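Long-range contacts in 2-phospho-L-lactate guanylyltransferase (PDB 2I5E), which probably catalyses the condensation of (2S)-2-phospholactate with GTP to give (2S)-lactyl-2-diphospho-5'-guanosine, a step in coenzyme F420 biosynthesis: residues A[50-55]-A[66-71]; A[8-13]-A[59-64]. All blocks are in the same frame, centred on the assembly; numbering follows the deposited sequence.

Interaction 1: A[50-55]-A[66-71]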
# COMPACT_ATOMS: atom_id res chain seq x y z
N GLN A 50 16.02 -21.81 8.82
CA GLN A 50 16.09 -22.08 7.37
C GLN A 50 14.87 -21.77 6.47
O GLN A 50 13.69 -21.80 6.86
CB GLN A 50 16.95 -23.36 6.98
CG GLN A 50 16.34 -24.49 6.02
CD GLN A 50 16.70 -25.96 6.47
OE1 GLN A 50 17.34 -26.73 5.72
NE2 GLN A 50 16.24 -26.36 7.68
N VAL A 51 15.26 -21.47 5.25
CA VAL A 51 14.42 -20.91 4.24
C VAL A 51 14.44 -21.95 3.17
O VAL A 51 15.50 -22.38 2.76
CB VAL A 51 15.04 -19.60 3.75
CG1 VAL A 51 14.28 -19.01 2.58
CG2 VAL A 51 15.15 -18.63 4.90
N ASP A 52 13.26 -22.35 2.72
CA ASP A 52 13.14 -23.19 1.54
C ASP A 52 12.70 -22.37 0.30
O ASP A 52 11.94 -21.37 0.42
CB ASP A 52 12.10 -24.27 1.85
CG ASP A 52 12.41 -25.02 3.15
OD1 ASP A 52 13.58 -25.40 3.32
OD2 ASP A 52 11.51 -25.23 3.98
N ILE A 53 13.11 -22.77 -0.88
CA ILE A 53 12.64 -22.06 -2.06
C ILE A 53 11.91 -23.13 -2.74
O ILE A 53 12.47 -24.16 -2.91
CB ILE A 53 13.82 -21.62 -2.88
CG1 ILE A 53 14.61 -20.57 -2.12
CG2 ILE A 53 13.36 -21.09 -4.19
CD1 ILE A 53 15.87 -20.24 -2.78
N LEU A 54 10.65 -22.95 -3.13
CA LEU A 54 9.93 -24.05 -3.76
C LEU A 54 9.71 -23.68 -5.24
O LEU A 54 8.97 -22.72 -5.58
CB LEU A 54 8.62 -24.24 -2.98
CG LEU A 54 7.65 -25.35 -3.34
CD1 LEU A 54 8.24 -26.68 -2.83
CD2 LEU A 54 6.38 -25.00 -2.65
N SER A 55 10.39 -24.40 -6.10
CA SER A 55 10.60 -24.08 -7.50
C SER A 55 10.39 -25.36 -8.34
O SER A 55 10.71 -26.49 -7.85
CB SER A 55 12.04 -23.63 -7.62
OG SER A 55 12.44 -23.53 -8.95
N GLU A 66 22.20 -20.06 0.25
CA GLU A 66 21.47 -19.25 1.25
C GLU A 66 20.16 -19.93 1.76
O GLU A 66 19.67 -19.66 2.89
CB GLU A 66 21.18 -17.83 0.71
CG GLU A 66 22.37 -16.94 0.73
CD GLU A 66 22.96 -16.77 2.15
OE1 GLU A 66 22.18 -16.61 3.14
OE2 GLU A 66 24.21 -16.83 2.27
N ALA A 67 19.63 -20.82 0.94
CA ALA A 67 18.34 -21.41 1.20
C ALA A 67 18.33 -22.80 0.59
O ALA A 67 19.01 -23.06 -0.41
CB ALA A 67 17.20 -20.46 0.63
N ARG A 68 17.61 -23.71 1.21
CA ARG A 68 17.43 -25.04 0.64
C ARG A 68 16.47 -25.06 -0.60
O ARG A 68 15.39 -24.54 -0.55
CB ARG A 68 16.96 -25.98 1.75
CG ARG A 68 16.84 -27.40 1.28
CD ARG A 68 16.60 -28.34 2.41
NE ARG A 68 15.19 -28.59 2.72
CZ ARG A 68 14.53 -28.05 3.74
NH1 ARG A 68 15.13 -27.19 4.57
NH2 ARG A 68 13.25 -28.37 3.97
N VAL A 69 16.85 -25.69 -1.69
CA VAL A 69 16.08 -25.60 -2.87
C VAL A 69 15.25 -26.84 -2.83
O VAL A 69 15.77 -27.93 -2.65
CB VAL A 69 16.94 -25.53 -4.17
CG1 VAL A 69 16.09 -25.76 -5.38
CG2 VAL A 69 17.68 -24.15 -4.33
N LEU A 70 13.95 -26.69 -2.98
CA LEU A 70 13.01 -27.79 -2.91
C LEU A 70 12.28 -27.77 -4.23
O LEU A 70 11.73 -26.75 -4.61
CB LEU A 70 12.02 -27.55 -1.78
CG LEU A 70 12.21 -28.04 -0.35
CD1 LEU A 70 13.22 -27.24 0.27
CD2 LEU A 70 10.91 -27.79 0.29
N LEU A 71 12.23 -28.89 -4.91
CA LEU A 71 11.67 -28.92 -6.23
C LEU A 71 10.33 -29.60 -6.26
O LEU A 71 10.15 -30.65 -5.73
CB LEU A 71 12.60 -29.61 -7.21
CG LEU A 71 14.04 -29.15 -7.37
CD1 LEU A 71 14.76 -30.07 -8.24
CD2 LEU A 71 14.11 -27.79 -7.89
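D52 and R68 are paired in register on neighbouring parallel strands, their side chains running side by side in the same direction. The carboxylate and guanidinium planes are 71° apart and OD1 of D52 is modelled over a face of the guanidinium, but that atom is too close to its neighbour, so the detail is doubtful. The pair counts as a salt bridge of equally uncertain length. The other carboxylate oxygen, OD2, is hydrogen-bonded to Y83 of helix 76-86. L70 shares this side of the sheet: its chi1 of -92°, well off a staggered position, swings CG only roughly opposite the carbonyl carbon and brings CD1 to 3.5 Å from CB of D52, and its CB lies 4.0 Å from CD1 of L54.

Beneath these side chains runs a parallel ladder at the edge of the Rossmann-like sheet expected of a GT-A nucleotidyltransferase, with 68-71 as the outermost strand on this side within the chain. Four backbone bonds alternate across it, from R68 N to V51 O (2.9 Å) through I53 N to R68 O and L70 N to I53 O, ending with S55 N to L70 O (3.1 Å, 165° at the hydrogen).

On the opposite face I53 directs CD1 onto CB of A67, 3.7 Å away, while V51 brings CG1 to 3.8 Å from the same methyl. Helix 25-45 covers this apolar side through I40 and L43.

Interaction 2: A[8-13]-A[59-64]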
# COMPACT_ATOMS: atom_id res chain seq x y z
N ILE A 8 9.47 -19.84 -0.04
CA ILE A 8 9.36 -18.84 -1.09
C ILE A 8 9.09 -19.60 -2.37
O ILE A 8 9.91 -20.30 -2.83
CB ILE A 8 10.70 -18.00 -1.34
CG1 ILE A 8 11.20 -17.25 -0.07
CG2 ILE A 8 10.57 -17.03 -2.48
CD1 ILE A 8 12.68 -17.00 -0.14
N PRO A 9 7.87 -19.53 -2.88
CA PRO A 9 7.49 -19.99 -4.24
C PRO A 9 8.24 -19.17 -5.30
O PRO A 9 8.22 -17.93 -5.28
CB PRO A 9 5.96 -19.72 -4.29
CG PRO A 9 5.67 -18.74 -3.15
CD PRO A 9 6.75 -18.94 -2.11
N TYR A 10 8.97 -19.81 -6.19
CA TYR A 10 9.82 -19.08 -7.13
C TYR A 10 9.99 -19.87 -8.45
O TYR A 10 10.25 -21.07 -8.44
CB TYR A 10 11.21 -18.85 -6.52
CG TYR A 10 12.17 -18.12 -7.38
CD1 TYR A 10 11.95 -16.75 -7.73
CD2 TYR A 10 13.34 -18.76 -7.88
CE1 TYR A 10 12.81 -16.06 -8.52
CE2 TYR A 10 14.23 -18.04 -8.69
CZ TYR A 10 13.95 -16.69 -8.98
OH TYR A 10 14.78 -15.97 -9.75
N LYS A 11 9.89 -19.19 -9.59
CA LYS A 11 10.25 -19.77 -10.89
C LYS A 11 10.90 -18.65 -11.68
O LYS A 11 10.21 -17.67 -12.04
CB LYS A 11 8.99 -20.37 -11.59
CG LYS A 11 9.05 -20.70 -13.13
CD LYS A 11 7.80 -21.60 -13.52
CE LYS A 11 7.46 -21.90 -15.02
NZ LYS A 11 8.65 -22.16 -15.79
N LYS A 12 12.20 -18.77 -11.94
CA LYS A 12 12.87 -17.77 -12.72
C LYS A 12 12.35 -17.67 -14.17
O LYS A 12 12.24 -16.57 -14.71
CB LYS A 12 14.40 -17.97 -12.65
CG LYS A 12 15.19 -17.05 -13.54
CD LYS A 12 16.63 -17.07 -13.14
CE LYS A 12 17.51 -16.53 -14.26
NZ LYS A 12 18.71 -16.04 -13.56
N ALA A 13 12.02 -18.81 -14.82
CA ALA A 13 11.72 -18.77 -16.26
C ALA A 13 10.41 -18.16 -16.72
O ALA A 13 9.34 -18.58 -16.28
CB ALA A 13 11.85 -20.16 -16.85
N TYR A 59 16.59 -24.34 -12.44
CA TYR A 59 16.95 -23.21 -13.24
C TYR A 59 17.00 -21.92 -12.41
O TYR A 59 15.97 -21.45 -11.87
CB TYR A 59 15.90 -23.06 -14.38
CG TYR A 59 16.22 -21.90 -15.30
CD1 TYR A 59 17.26 -21.97 -16.20
CD2 TYR A 59 15.48 -20.72 -15.24
CE1 TYR A 59 17.59 -20.90 -17.03
CE2 TYR A 59 15.80 -19.64 -16.08
CZ TYR A 59 16.85 -19.75 -16.97
OH TYR A 59 17.15 -18.71 -17.83
N GLY A 60 18.20 -21.37 -12.28
CA GLY A 60 18.39 -20.08 -11.59
C GLY A 60 18.75 -20.33 -10.15
O GLY A 60 19.00 -19.42 -9.37
N LEU A 61 18.75 -21.61 -9.79
CA LEU A 61 18.99 -22.01 -8.42
C LEU A 61 20.17 -23.00 -8.34
O LEU A 61 20.46 -23.60 -7.26
CB LEU A 61 17.70 -22.63 -7.87
CG LEU A 61 16.51 -21.67 -7.77
CD1 LEU A 61 15.30 -22.47 -7.59
CD2 LEU A 61 16.70 -20.66 -6.66
N GLU A 62 20.85 -23.15 -9.49
CA GLU A 62 21.95 -24.15 -9.67
C GLU A 62 23.01 -24.00 -8.57
O GLU A 62 23.47 -24.99 -8.01
CB GLU A 62 22.56 -24.06 -11.07
CG GLU A 62 21.56 -24.26 -12.24
CD GLU A 62 20.99 -22.93 -12.80
OE1 GLU A 62 21.23 -21.83 -12.22
OE2 GLU A 62 20.28 -22.99 -13.84
N GLU A 63 23.40 -22.75 -8.30
CA GLU A 63 24.23 -22.35 -7.14
C GLU A 63 23.30 -21.61 -6.22
O GLU A 63 22.60 -20.66 -6.65
CB GLU A 63 25.31 -21.34 -7.54
CG GLU A 63 25.68 -21.35 -9.01
CD GLU A 63 27.10 -20.81 -9.27
OE1 GLU A 63 28.09 -21.34 -8.69
OE2 GLU A 63 27.19 -19.88 -10.11
N MSE A 64 23.26 -22.01 -4.96
CA MSE A 64 22.24 -21.47 -4.05
C MSE A 64 22.46 -22.11 -2.73
O MSE A 64 22.14 -23.28 -2.55
CB MSE A 64 20.79 -21.73 -4.51
CG MSE A 64 19.70 -21.34 -3.46
SE MSE A 64 19.54 -19.46 -2.80
CE MSE A 64 21.11 -18.43 -3.43
O HOH W 1 13.38 -21.43 -11.15
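K12 lays its aliphatic chain across the ring of Y59 at about a right angle. CG makes the closest approach, 3.7 Å from CE2 of Y59, and the ring is met obliquely, so the contact is plain packing of methylenes against aromatic carbons. Farther along the lysine, CD comes to 3.8 Å from CA of G60. A13 comes up to the same CD2 and CE2 atoms of the ring, but its CB, 4.0 Å from CD2 of Y59, lies across the ring plane from the lysine methylenes; its backbone N is near the plane at the edge. Separately, CD2 of Y10 meets CD2 of L61 at 4.0 Å, the ring and the leucine lying alongside and pointing opposite ways.

In the next shell, a water joins the two backbones, accepting from K12 N (3.0 Å) and donating to Y59 O (2.7 Å). The absence of a side chain at G60 matters here, because a CB would collide with CD of K12 and, at phi 94°, with the preceding carbonyl as well. The glycine N is held by OE2 of E62 in a bond of 164° at the hydrogen, which meets OE2 from above the carboxylate plane and ties the turn to itself.

Farther out, K12 stays extended, with CG anti to the backbone N (chi1 175°), and carries NZ to a salt bridge with E33, while Y59 OH is hydrogen-bonded to E29; both glutamates belong to helix 25-45. Were K12 an alanine, E33 would probably lose this charged mate and part of the Y59 ring its methylene cover. The loop after strand 5-9 and the 59-64 loop thus meet through apolar surfaces and one water, whereas the polar ends of K12 and Y59 are paired with glutamates of the helix.

Overall arrangement
Strand 50-55 connects the two contacts: it pairs with 68-71 in interaction 1, and on its other side with strand 5-9, which leads into interaction 2, through bonds such as L54 N to I8 O. S55 touches both Y10 and L61. Interaction 1 buries 563 Å² through regular backbone bonding, with a charged pair at one end; interaction 2 buries 254 Å² between loops, through side-chain packing and a bridging water. Five of the 11 touching residues are buried in interaction 1, against two of six (Y10 and L61) in the more superficial interaction 2, where Y59 is exposed. Helix 25-45 serves both, offering apolar side chains to strand 50-55 and Y10, and glutamates to K12 and Y59.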